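Local structure of F5/8 type C domain protein (Clostridium perfringens, 7JRM) at residues 46-51 against 55-60; 16-21 against 227-232; 232-237 against 266-271. The protein probably helps a mucin-degrading glycopeptidase recognise its targets, by way of a calcium-bearing carbohydrate-binding module joined to Ig-like and helical linking domains. All blocks are in the same frame, centred on the assembly; numbering follows the deposited sequence.

Contact 1. Residues 46-51 against 55-60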
ATOM      1  N   SER A  46      -2.223 -33.971   6.684  1.00 41.31           N
ATOM      2  CA  SER A  46      -3.534 -33.342   6.632  1.00 40.44           C
ATOM      3  C   SER A  46      -3.431 -31.931   7.191  1.00 36.06           C
ATOM      4  O   SER A  46      -2.708 -31.698   8.163  1.00 36.87           O
ATOM      5  CB  SER A  46      -4.571 -34.154   7.418  1.00 38.93           C
ATOM      6  OG  SER A  46      -5.830 -33.502   7.427  1.00 46.33           O
ATOM      7  N   SER A  47      -4.159 -31.001   6.575  1.00 37.99           N
ATOM      8  CA  SER A  47      -4.153 -29.612   7.016  1.00 33.84           C
ATOM      9  C   SER A  47      -5.320 -28.873   6.380  1.00 35.95           C
ATOM     10  O   SER A  47      -5.646 -29.108   5.214  1.00 34.69           O
ATOM     11  CB  SER A  47      -2.833 -28.917   6.657  1.00 38.04           C
ATOM     12  OG  SER A  47      -2.836 -27.568   7.090  1.00 29.82           O
ATOM     13  N   ASP A  48      -5.939 -27.981   7.155  1.00 29.09           N
ATOM     14  CA  ASP A  48      -6.978 -27.083   6.665  1.00 27.96           C
ATOM     15  C   ASP A  48      -6.513 -25.628   6.690  1.00 28.64           C
ATOM     16  O   ASP A  48      -7.330 -24.708   6.785  1.00 25.82           O
ATOM     17  CB  ASP A  48      -8.265 -27.251   7.473  1.00 26.06           C
ATOM     18  CG  ASP A  48      -8.069 -26.978   8.958  1.00 29.61           C
ATOM     19  OD1 ASP A  48      -6.923 -26.715   9.380  1.00 28.60           O
ATOM     20  OD2 ASP A  48      -9.069 -27.028   9.705  1.00 23.90           O
ATOM     21  N   PHE A  49      -5.204 -25.415   6.602  1.00 27.59           N
ATOM     22  CA  PHE A  49      -4.625 -24.089   6.753  1.00 29.08           C
ATOM     23  C   PHE A  49      -4.786 -23.268   5.479  1.00 31.32           C
ATOM     24  O   PHE A  49      -4.620 -23.779   4.367  1.00 29.40           O
ATOM     25  CB  PHE A  49      -3.144 -24.204   7.119  1.00 28.37           C
ATOM     26  CG  PHE A  49      -2.417 -22.890   7.144  1.00 32.08           C
ATOM     27  CD1 PHE A  49      -2.566 -22.023   8.213  1.00 28.75           C
ATOM     28  CD2 PHE A  49      -1.580 -22.527   6.103  1.00 36.24           C
ATOM     29  CE1 PHE A  49      -1.895 -20.814   8.242  1.00 33.48           C
ATOM     30  CE2 PHE A  49      -0.908 -21.319   6.126  1.00 36.18           C
ATOM     31  CZ  PHE A  49      -1.065 -20.462   7.196  1.00 38.38           C
ATOM     32  N   VAL A  50      -5.117 -21.990   5.649  1.00 32.49           N
ATOM     33  CA  VAL A  50      -5.222 -21.035   4.552  1.00 35.26           C
ATOM     34  C   VAL A  50      -4.380 -19.816   4.904  1.00 31.11           C
ATOM     35  O   VAL A  50      -4.531 -19.247   5.989  1.00 33.93           O
ATOM     36  CB  VAL A  50      -6.681 -20.615   4.283  1.00 33.04           C
ATOM     37  CG1 VAL A  50      -6.816 -20.039   2.879  1.00 33.39           C
ATOM     38  CG2 VAL A  50      -7.632 -21.786   4.478  1.00 30.68           C
ATOM     39  N   GLU A  51      -3.497 -19.421   3.991  1.00 37.70           N
ATOM     40  CA  GLU A  51      -2.677 -18.238   4.214  1.00 39.03           C
ATOM     41  C   GLU A  51      -3.529 -16.975   4.165  1.00 37.13           C
ATOM     42  O   GLU A  51      -4.580 -16.930   3.519  1.00 34.94           O
ATOM     43  CB  GLU A  51      -1.565 -18.150   3.169  1.00 42.52           C
ATOM     44  CG  GLU A  51      -0.504 -19.231   3.280  1.00 44.34           C
ATOM     45  CD  GLU A  51       0.702 -18.789   4.079  1.00 50.74           C
ATOM     46  OE1 GLU A  51       0.776 -17.596   4.438  1.00 55.81           O
ATOM     47  OE2 GLU A  51       1.579 -19.637   4.343  1.00 57.77           O
ATOM     48  N   GLY A  55      -7.644 -17.614  12.001  1.00 28.18           N
ATOM     49  CA  GLY A  55      -8.357 -18.793  12.442  1.00 20.36           C
ATOM     50  C   GLY A  55      -7.434 -19.735  13.182  1.00 22.72           C
ATOM     51  O   GLY A  55      -6.248 -19.456  13.387  1.00 20.59           O
ATOM     52  N   ILE A  56      -8.011 -20.864  13.587  1.00 20.60           N
ATOM     53  CA  ILE A  56      -7.289 -21.927  14.279  1.00 19.23           C
ATOM     54  C   ILE A  56      -7.318 -23.151  13.375  1.00 21.63           C
ATOM     55  O   ILE A  56      -8.370 -23.776  13.196  1.00 18.13           O
ATOM     56  CB  ILE A  56      -7.896 -22.235  15.654  1.00 21.52           C
ATOM     57  CG1 ILE A  56      -7.949 -20.964  16.504  1.00 21.52           C
ATOM     58  CG2 ILE A  56      -7.094 -23.318  16.360  1.00 22.53           C
ATOM     59  CD1 ILE A  56      -8.902 -21.046  17.671  1.00 21.55           C
ATOM     60  N   PHE A  57      -6.166 -23.493  12.807  1.00 22.71           N
ATOM     61  CA  PHE A  57      -6.057 -24.549  11.812  1.00 22.81           C
ATOM     62  C   PHE A  57      -5.361 -25.769  12.401  1.00 23.49           C
ATOM     63  O   PHE A  57      -4.496 -25.652  13.271  1.00 20.62           O
ATOM     64  CB  PHE A  57      -5.288 -24.058  10.581  1.00 25.08           C
ATOM     65  CG  PHE A  57      -5.727 -22.707  10.093  1.00 27.90           C
ATOM     66  CD1 PHE A  57      -6.787 -22.586   9.210  1.00 27.39           C
ATOM     67  CD2 PHE A  57      -5.082 -21.557  10.519  1.00 22.68           C
ATOM     68  CE1 PHE A  57      -7.195 -21.344   8.759  1.00 30.16           C
ATOM     69  CE2 PHE A  57      -5.484 -20.313  10.073  1.00 24.57           C
ATOM     70  CZ  PHE A  57      -6.542 -20.207   9.192  1.00 25.49           C
ATOM     71  N   THR A  58      -5.750 -26.944  11.912  1.00 18.08           N
ATOM     72  CA  THR A  58      -5.199 -28.216  12.360  1.00 20.41           C
ATOM     73  C   THR A  58      -4.272 -28.770  11.287  1.00 28.92           C
ATOM     74  O   THR A  58      -4.628 -28.787  10.104  1.00 27.28           O
ATOM     75  CB  THR A  58      -6.316 -29.220  12.660  1.00 28.51           C
ATOM     76  OG1 THR A  58      -7.163 -28.703  13.694  1.00 23.29           O
ATOM     77  CG2 THR A  58      -5.734 -30.554  13.107  1.00 29.13           C
ATOM     78  N   VAL A  59      -3.085 -29.215  11.699  1.00 24.39           N
ATOM     79  CA  VAL A  59      -2.104 -29.804  10.795  1.00 30.05           C
ATOM     80  C   VAL A  59      -1.649 -31.135  11.379  1.00 32.98           C
ATOM     81  O   VAL A  59      -1.352 -31.223  12.576  1.00 26.47           O
ATOM     82  CB  VAL A  59      -0.894 -28.876  10.568  1.00 30.10           C
ATOM     83  CG1 VAL A  59      -0.004 -29.431   9.467  1.00 30.75           C
ATOM     84  CG2 VAL A  59      -1.352 -27.465  10.227  1.00 28.55           C
ATOM     85  N   VAL A  60      -1.594 -32.164  10.537  1.00 35.51           N
ATOM     86  CA  VAL A  60      -1.130 -33.491  10.925  1.00 37.20           C
ATOM     87  C   VAL A  60       0.201 -33.756  10.237  1.00 37.86           C
ATOM     88  O   VAL A  60       0.373 -33.443   9.053  1.00 35.11           O
ATOM     89  CB  VAL A  60      -2.163 -34.579  10.569  1.00 41.25           C
ATOM     90  CG1 VAL A  60      -1.749 -35.922  11.158  1.00 38.84           C
ATOM     91  CG2 VAL A  60      -3.544 -34.179  11.060  1.00 38.32           C
TER
HETATM   92  O   HOH W   1      -9.115 -26.800  12.249  1.00 27.42           O
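The carboxylate of Asp48 does the work of a backbone carbonyl: its OD1 takes the N-H of Thr58 at 2.8 Å from Thr58 N, on the syn side and 17° out of the carboxylate plane. This is possible because CG lies between the backbone N and the carbonyl carbon (chi1 59°), which turns the acid onto the opposite strand just where residues 46-51 stop being strand. The reverse bond, Asp48 N to Thr58 O, is weak at 3.3 Å. A water donates to Asp48 OD2 and to Ile56 O and accepts from Thr58 OG1, so the second carboxylate oxygen is tied to the same strand.

Before the break the pairing is regular. Val60 N gives a short bond to Ser46 O, 2.7 Å and nearly straight, and Ser47 faces Val59 as a non-hydrogen-bonded pair, with Ser47 OG lying against Val59 CG2. That same OG accepts from Phe49 N in an ST turn, which suits a small hydroxyl residue at the point where the chain leaves the sheet.

Beyond the turn, aromatic packing replaces hydrogen bonds. Phe49, with CG anti to its own N, presents its CD1 edge to the face of Phe57, 3.4 Å from Phe57 CD2. The planes stand at 81°, a T-shaped pair, and Val50 N lies over the same face of Phe57, offset toward the rim. The buried Phe57 ring thus has backbone as well as ring against it, while Phe49 also reaches Val22 and Leu24 in a loop.

Strand 55-64 bonds on its other side to strand 70-79, leaving 43-47 outermost in the sheet: a beta hairpin at the margin of an Ig-like domain, whose edge strand leaves regular pairing at Asp48, where a side-chain carboxylate takes over.

Contact 2. Residues 16-21 against 227-232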
ATOM      1  N   TYR A  16       0.185 -17.411  15.944  1.00 25.20           N
ATOM      2  CA  TYR A  16       0.830 -16.382  15.146  1.00 19.10           C
ATOM      3  C   TYR A  16      -0.072 -15.159  15.064  1.00 18.76           C
ATOM      4  O   TYR A  16      -1.291 -15.245  15.237  1.00 14.38           O
ATOM      5  CB  TYR A  16       1.155 -16.880  13.730  1.00 21.08           C
ATOM      6  CG  TYR A  16       2.335 -17.820  13.655  1.00 20.34           C
ATOM      7  CD1 TYR A  16       3.629 -17.333  13.527  1.00 23.65           C
ATOM      8  CD2 TYR A  16       2.155 -19.196  13.701  1.00 22.89           C
ATOM      9  CE1 TYR A  16       4.712 -18.190  13.453  1.00 28.90           C
ATOM     10  CE2 TYR A  16       3.231 -20.061  13.627  1.00 25.93           C
ATOM     11  CZ  TYR A  16       4.506 -19.552  13.503  1.00 29.89           C
ATOM     12  OH  TYR A  16       5.579 -20.411  13.430  1.00 31.49           O
ATOM     13  N   SER A  17       0.544 -14.010  14.799  1.00 18.89           N
ATOM     14  CA  SER A  17      -0.193 -12.774  14.601  1.00 23.39           C
ATOM     15  C   SER A  17      -0.528 -12.606  13.118  1.00 24.45           C
ATOM     16  O   SER A  17      -0.189 -13.443  12.278  1.00 26.20           O
ATOM     17  CB  SER A  17       0.604 -11.585  15.139  1.00 22.88           C
ATOM     18  OG  SER A  17       1.427 -11.021  14.134  1.00 31.58           O
ATOM     19  N   MET A  18      -1.203 -11.504  12.789  1.00 23.64           N
ATOM     20  CA  MET A  18      -1.680 -11.314  11.423  1.00 24.30           C
ATOM     21  C   MET A  18      -0.544 -11.011  10.453  1.00 29.90           C
ATOM     22  O   MET A  18      -0.606 -11.415   9.286  1.00 33.43           O
ATOM     23  CB  MET A  18      -2.722 -10.194  11.381  1.00 23.62           C
ATOM     24  CG  MET A  18      -4.045 -10.547  12.041  1.00 20.19           C
ATOM     25  SD  MET A  18      -4.731 -12.114  11.465  1.00 28.26           S
ATOM     26  CE  MET A  18      -5.166 -11.698   9.778  1.00 24.57           C
ATOM     27  N   ASP A  19       0.493 -10.312  10.907  1.00 29.69           N
ATOM     28  CA  ASP A  19       1.577  -9.885  10.032  1.00 30.18           C
ATOM     29  C   ASP A  19       2.753 -10.853  10.009  1.00 30.22           C
ATOM     30  O   ASP A  19       3.698 -10.634   9.243  1.00 30.98           O
ATOM     31  CB  ASP A  19       2.071  -8.495  10.445  1.00 33.90           C
ATOM     32  CG  ASP A  19       0.955  -7.471  10.495  1.00 33.18           C
ATOM     33  OD1 ASP A  19       0.640  -6.884   9.439  1.00 37.88           O
ATOM     34  OD2 ASP A  19       0.395  -7.254  11.589  1.00 31.40           O
ATOM     35  N   GLU A  20       2.724 -11.908  10.815  1.00 29.88           N
ATOM     36  CA  GLU A  20       3.842 -12.835  10.899  1.00 29.87           C
ATOM     37  C   GLU A  20       3.740 -13.910   9.824  1.00 34.45           C
ATOM     38  O   GLU A  20       2.645 -14.308   9.413  1.00 34.65           O
ATOM     39  CB  GLU A  20       3.899 -13.483  12.284  1.00 30.90           C
ATOM     40  CG  GLU A  20       4.259 -12.514  13.399  1.00 31.96           C
ATOM     41  CD  GLU A  20       4.103 -13.126  14.779  1.00 29.22           C
ATOM     42  OE1 GLU A  20       3.111 -13.850  15.003  1.00 25.87           O
ATOM     43  OE2 GLU A  20       4.973 -12.879  15.639  1.00 33.92           O
ATOM     44  N   LYS A  21       4.900 -14.374   9.367  1.00 36.82           N
ATOM     45  CA  LYS A  21       4.966 -15.434   8.368  1.00 36.23           C
ATOM     46  C   LYS A  21       4.821 -16.785   9.056  1.00 34.40           C
ATOM     47  O   LYS A  21       5.630 -17.139   9.920  1.00 32.90           O
ATOM     48  CB  LYS A  21       6.281 -15.358   7.595  1.00 35.23           C
ATOM     49  CG  LYS A  21       6.414 -16.391   6.488  1.00 27.38           C
ATOM     50  CD  LYS A  21       5.350 -16.196   5.420  1.00 35.71           C
ATOM     51  CE  LYS A  21       5.748 -16.870   4.116  1.00 38.28           C
ATOM     52  NZ  LYS A  21       4.624 -16.894   3.138  1.00 43.30           N
ATOM     53  N   ALA A 227      -9.027 -12.271  14.061  1.00 21.57           N
ATOM     54  CA  ALA A 227      -9.204 -10.944  13.488  1.00 20.11           C
ATOM     55  C   ALA A 227     -10.675 -10.667  13.202  1.00 22.49           C
ATOM     56  O   ALA A 227     -11.429 -11.557  12.799  1.00 21.05           O
ATOM     57  CB  ALA A 227      -8.384 -10.807  12.205  1.00 23.51           C
ATOM     58  N   GLU A 228     -11.080  -9.419  13.424  1.00 22.13           N
ATOM     59  CA  GLU A 228     -12.426  -8.964  13.107  1.00 22.24           C
ATOM     60  C   GLU A 228     -12.554  -8.498  11.664  1.00 23.83           C
ATOM     61  O   GLU A 228     -13.558  -7.870  11.311  1.00 27.13           O
ATOM     62  CB  GLU A 228     -12.841  -7.841  14.061  1.00 23.95           C
ATOM     63  CG  GLU A 228     -13.211  -8.323  15.454  1.00 23.56           C
ATOM     64  CD  GLU A 228     -13.634  -7.195  16.372  1.00 37.77           C
ATOM     65  OE1 GLU A 228     -12.820  -6.275  16.602  1.00 39.17           O
ATOM     66  OE2 GLU A 228     -14.782  -7.229  16.863  1.00 33.28           O
ATOM     67  N   TYR A 229     -11.561  -8.790  10.828  1.00 23.58           N
ATOM     68  CA  TYR A 229     -11.571  -8.424   9.422  1.00 23.91           C
ATOM     69  C   TYR A 229     -11.028  -9.592   8.611  1.00 23.28           C
ATOM     70  O   TYR A 229     -10.428 -10.526   9.148  1.00 24.57           O
ATOM     71  CB  TYR A 229     -10.738  -7.162   9.163  1.00 19.79           C
ATOM     72  CG  TYR A 229      -9.253  -7.374   9.359  1.00 24.10           C
ATOM     73  CD1 TYR A 229      -8.686  -7.326  10.626  1.00 23.17           C
ATOM     74  CD2 TYR A 229      -8.417  -7.633   8.278  1.00 19.72           C
ATOM     75  CE1 TYR A 229      -7.331  -7.525  10.812  1.00 21.72           C
ATOM     76  CE2 TYR A 229      -7.063  -7.835   8.455  1.00 24.73           C
ATOM     77  CZ  TYR A 229      -6.526  -7.779   9.723  1.00 20.46           C
ATOM     78  OH  TYR A 229      -5.177  -7.978   9.904  1.00 23.42           O
ATOM     79  N   ASP A 230     -11.243  -9.530   7.299  1.00 25.49           N
ATOM     80  CA  ASP A 230     -10.681 -10.506   6.372  1.00 23.71           C
ATOM     81  C   ASP A 230     -10.257  -9.774   5.111  1.00 23.05           C
ATOM     82  O   ASP A 230     -11.079  -9.109   4.473  1.00 16.21           O
ATOM     83  CB  ASP A 230     -11.685 -11.615   6.042  1.00 27.31           C
ATOM     84  CG  ASP A 230     -11.007 -12.893   5.581  1.00 30.09           C
ATOM     85  OD1 ASP A 230      -9.890 -12.811   5.030  1.00 28.64           O
ATOM     86  OD2 ASP A 230     -11.592 -13.980   5.769  1.00 33.76           O
ATOM     87  N   ALA A 231      -8.978  -9.893   4.759  1.00 16.27           N
ATOM     88  CA  ALA A 231      -8.417  -9.218   3.599  1.00 20.07           C
ATOM     89  C   ALA A 231      -8.245 -10.146   2.404  1.00 22.41           C
ATOM     90  O   ALA A 231      -7.649  -9.741   1.401  1.00 19.20           O
ATOM     91  CB  ALA A 231      -7.073  -8.581   3.962  1.00 17.68           C
ATOM     92  N   SER A 232      -8.763 -11.374   2.483  1.00 20.57           N
ATOM     93  CA  SER A 232      -8.552 -12.339   1.407  1.00 21.92           C
ATOM     94  C   SER A 232      -9.268 -11.918   0.129  1.00 17.84           C
ATOM     95  O   SER A 232      -8.709 -12.038  -0.968  1.00 16.83           O
ATOM     96  CB  SER A 232      -9.016 -13.727   1.849  1.00 24.43           C
ATOM     97  OG  SER A 232      -8.341 -14.139   3.026  1.00 26.77           O
TER
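The side chains of Met18 and Tyr229 run in opposing senses and lie alongside each other at the phenol oxygen, the thioether chain folding round that oxygen instead of lying flat on the ring. Met18 CG stands 3.5 Å from Tyr229 OH, with CB almost as near, while the terminal methyl CE, oblique to the ring, comes to 3.7 Å from the same Tyr229 OH. Bends at chi2 (-51°) and chi3 (-69°) curl the methionine enough for the sulfur to turn to a second partner: Met18 SD lies 3.9 Å from Ala227 CB. A flexible, unbranched side chain suits this place, since it must fit both a methyl group and a phenol, and the small alanine leaves room for the sulfur.

Around this meeting Met18 also packs on Val79 and Asp81, and Tyr229 continues onto Lys273 and Ile276 of helix 273-288. Just beyond, Asp230 OD1 accepts from both N and OG of Ser232, the N bond making an Asx turn as the chain enters helix 232-242.

The seam between the Ig-like domain and the linker to the helices is small, mostly van der Waals contact of methionine carbons and sulfur with a methyl and a phenol oxygen. With no hydrogen bond between the two loops, the fit depends on shape.

Contact 3. Residues 232-237 against 266-271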
ATOM      1  N   SER A 232      -8.763 -11.374   2.483  1.00 20.57           N
ATOM      2  CA  SER A 232      -8.552 -12.339   1.407  1.00 21.92           C
ATOM      3  C   SER A 232      -9.268 -11.918   0.129  1.00 17.84           C
ATOM      4  O   SER A 232      -8.709 -12.038  -0.968  1.00 16.83           O
ATOM      5  CB  SER A 232      -9.016 -13.727   1.849  1.00 24.43           C
ATOM      6  OG  SER A 232      -8.341 -14.139   3.026  1.00 26.77           O
ATOM      7  N   GLU A 233     -10.501 -11.421   0.248  1.00 19.98           N
ATOM      8  CA  GLU A 233     -11.245 -11.016  -0.940  1.00 20.01           C
ATOM      9  C   GLU A 233     -10.643  -9.767  -1.573  1.00 19.03           C
ATOM     10  O   GLU A 233     -10.547  -9.675  -2.803  1.00 16.09           O
ATOM     11  CB  GLU A 233     -12.715 -10.784  -0.588  1.00 20.80           C
ATOM     12  CG  GLU A 233     -13.495 -12.061  -0.322  1.00 22.65           C
ATOM     13  CD  GLU A 233     -13.609 -12.941  -1.553  1.00 28.29           C
ATOM     14  OE1 GLU A 233     -14.297 -12.535  -2.514  1.00 29.86           O
ATOM     15  OE2 GLU A 233     -13.009 -14.036  -1.560  1.00 24.36           O
ATOM     16  N   LEU A 234     -10.235  -8.797  -0.752  1.00 20.39           N
ATOM     17  CA  LEU A 234      -9.601  -7.599  -1.293  1.00 16.60           C
ATOM     18  C   LEU A 234      -8.248  -7.925  -1.910  1.00 21.69           C
ATOM     19  O   LEU A 234      -7.889  -7.377  -2.960  1.00 19.87           O
ATOM     20  CB  LEU A 234      -9.455  -6.539  -0.201  1.00 15.16           C
ATOM     21  CG  LEU A 234      -8.813  -5.225  -0.655  1.00 15.42           C
ATOM     22  CD1 LEU A 234      -9.617  -4.612  -1.791  1.00 13.35           C
ATOM     23  CD2 LEU A 234      -8.682  -4.250   0.502  1.00 15.77           C
ATOM     24  N   ASN A 235      -7.481  -8.815  -1.272  1.00 20.41           N
ATOM     25  CA  ASN A 235      -6.212  -9.249  -1.848  1.00 21.94           C
ATOM     26  C   ASN A 235      -6.427  -9.937  -3.190  1.00 21.23           C
ATOM     27  O   ASN A 235      -5.632  -9.762  -4.121  1.00 18.95           O
ATOM     28  CB  ASN A 235      -5.487 -10.186  -0.883  1.00 20.70           C
ATOM     29  CG  ASN A 235      -4.274  -9.542  -0.245  1.00 26.84           C
ATOM     30  OD1 ASN A 235      -3.477  -8.887  -0.917  1.00 25.69           O
ATOM     31  ND2 ASN A 235      -4.124  -9.728   1.062  1.00 29.06           N
ATOM     32  N   LYS A 236      -7.501 -10.720  -3.306  1.00 18.48           N
ATOM     33  CA  LYS A 236      -7.788 -11.412  -4.559  1.00 24.46           C
ATOM     34  C   LYS A 236      -8.127 -10.426  -5.671  1.00 19.81           C
ATOM     35  O   LYS A 236      -7.670 -10.586  -6.809  1.00 20.52           O
ATOM     36  CB  LYS A 236      -8.931 -12.405  -4.351  1.00 21.63           C
ATOM     37  CG  LYS A 236      -9.183 -13.331  -5.528  1.00 26.40           C
ATOM     38  CD  LYS A 236     -10.303 -14.311  -5.214  1.00 24.71           C
ATOM     39  CE  LYS A 236     -10.852 -14.950  -6.477  1.00 30.01           C
ATOM     40  NZ  LYS A 236     -11.618 -13.979  -7.303  1.00 24.54           N
ATOM     41  N   ALA A 237      -8.924  -9.401  -5.361  1.00 18.87           N
ATOM     42  CA  ALA A 237      -9.301  -8.425  -6.378  1.00 18.69           C
ATOM     43  C   ALA A 237      -8.123  -7.552  -6.791  1.00 24.04           C
ATOM     44  O   ALA A 237      -8.023  -7.162  -7.960  1.00 21.88           O
ATOM     45  CB  ALA A 237     -10.452  -7.558  -5.871  1.00 21.77           C
ATOM     46  N   GLU A 266      -3.955   0.635   0.532  1.00 14.20           N
ATOM     47  CA  GLU A 266      -4.038   1.338   1.809  1.00 17.03           C
ATOM     48  C   GLU A 266      -4.972   0.614   2.771  1.00 18.71           C
ATOM     49  O   GLU A 266      -4.699   0.543   3.975  1.00 18.79           O
ATOM     50  CB  GLU A 266      -4.512   2.775   1.593  1.00 18.64           C
ATOM     51  CG  GLU A 266      -3.610   3.614   0.705  1.00 23.43           C
ATOM     52  CD  GLU A 266      -4.307   4.858   0.187  1.00 29.98           C
ATOM     53  OE1 GLU A 266      -5.131   5.429   0.932  1.00 30.36           O
ATOM     54  OE2 GLU A 266      -4.032   5.263  -0.961  1.00 24.89           O
ATOM     55  N   ALA A 267      -6.080   0.072   2.256  1.00 16.23           N
ATOM     56  CA  ALA A 267      -7.035  -0.622   3.113  1.00 19.77           C
ATOM     57  C   ALA A 267      -6.439  -1.886   3.718  1.00 18.25           C
ATOM     58  O   ALA A 267      -6.787  -2.252   4.846  1.00 21.11           O
ATOM     59  CB  ALA A 267      -8.300  -0.957   2.324  1.00 20.22           C
ATOM     60  N   LEU A 268      -5.548  -2.564   2.987  1.00 18.71           N
ATOM     61  CA  LEU A 268      -4.893  -3.748   3.536  1.00 19.13           C
ATOM     62  C   LEU A 268      -4.062  -3.397   4.763  1.00 16.03           C
ATOM     63  O   LEU A 268      -4.054  -4.141   5.750  1.00 16.95           O
ATOM     64  CB  LEU A 268      -4.016  -4.407   2.470  1.00 16.12           C
ATOM     65  CG  LEU A 268      -4.705  -5.003   1.241  1.00 22.65           C
ATOM     66  CD1 LEU A 268      -3.675  -5.522   0.250  1.00 21.77           C
ATOM     67  CD2 LEU A 268      -5.665  -6.109   1.644  1.00 21.27           C
ATOM     68  N   LEU A 269      -3.360  -2.263   4.721  1.00 13.94           N
ATOM     69  CA  LEU A 269      -2.529  -1.859   5.850  1.00 17.36           C
ATOM     70  C   LEU A 269      -3.367  -1.389   7.031  1.00 21.26           C
ATOM     71  O   LEU A 269      -2.914  -1.465   8.178  1.00 19.50           O
ATOM     72  CB  LEU A 269      -1.561  -0.757   5.422  1.00 16.70           C
ATOM     73  CG  LEU A 269      -0.503  -1.124   4.381  1.00 18.43           C
ATOM     74  CD1 LEU A 269       0.405   0.064   4.110  1.00 21.35           C
ATOM     75  CD2 LEU A 269       0.307  -2.328   4.837  1.00 21.97           C
ATOM     76  N   SER A 270      -4.583  -0.901   6.774  1.00 14.68           N
ATOM     77  CA  SER A 270      -5.416  -0.390   7.855  1.00 16.49           C
ATOM     78  C   SER A 270      -5.891  -1.503   8.779  1.00 19.90           C
ATOM     79  O   SER A 270      -6.155  -1.249   9.961  1.00 20.23           O
ATOM     80  CB  SER A 270      -6.614   0.368   7.281  1.00 15.57           C
ATOM     81  OG  SER A 270      -7.554  -0.524   6.709  1.00 19.63           O
ATOM     82  N   LYS A 271      -6.002  -2.730   8.265  1.00 15.12           N
ATOM     83  CA  LYS A 271      -6.521  -3.868   9.029  1.00 18.90           C
ATOM     84  C   LYS A 271      -7.896  -3.559   9.614  1.00 21.97           C
ATOM     85  O   LYS A 271      -8.264  -4.058  10.680  1.00 22.95           O
ATOM     86  CB  LYS A 271      -5.541  -4.294  10.127  1.00 21.16           C
ATOM     87  CG  LYS A 271      -4.203  -4.789   9.598  1.00 24.10           C
ATOM     88  CD  LYS A 271      -3.154  -4.854  10.696  1.00 20.74           C
ATOM     89  CE  LYS A 271      -3.523  -5.874  11.760  1.00 24.64           C
ATOM     90  NZ  LYS A 271      -2.355  -6.233  12.611  1.00 32.02           N
TER
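The helical segments 232-237 and 266-270, parts of helices 232-242 and 251-270, run nearly antiparallel, their N-to-C directions 157° apart, and their axes come no nearer than 10.5 Å. The nearest alpha carbons are those of Leu234 and Leu268, at 7.8 Å, so the space between the backbones is bridged mainly by the two leucines. Leu234 CD2 sits 3.7 Å from Leu268 CD2 and 3.8 Å from Ala267 CB, in effect placing one methyl against both neighbouring residues of the other helix. With CG anti to the backbone N (chi1 -179°), Leu234 extends toward that helix, and the short Ala267 leaves it room.

The pair belongs to a small helical bundle: helix 273-288 adds its own side chains, with Ile276 touching Leu234 and Ala279 touching Ala267, so the buried leucine and alanine face a third helix as well.

Toward the margin Leu268 divides its branches. While CD2 meets the leucine, CD1 goes to the amide of Asn235, 3.6 Å from Asn235 OD1, and Asn235 ND2 lies alongside CD2. The amide thus borders the apolar patch with its flat group against methyls, a place for a residue that can pack and still be polar. Helix 251-270 ends close by: Ser270 OG donates to Ala267 O at 2.7 Å, and Lys271 leaves helical geometry with a positive phi.

Overall arrangement
The three contacts follow a path from the Ig-like domain to the helical bundle. Contact 1 lies on the edge hairpin of that domain; contact 2, centred about 14 Å away, joins a loop of the same domain to the chain leaving strand 215-224; contact 3, about 11 Å further between centres, opens at Ser232, which contacts 2 and 3 share. The 205 residues between the segments of contact 2 include contact 1 and the NPCBM domain. Lys271 of contact 3 makes a salt bridge to Asp19 and packs on Tyr229, both of contact 2, tying the helices to the Ig-like domain, which probably limits how freely these domains swing against each other.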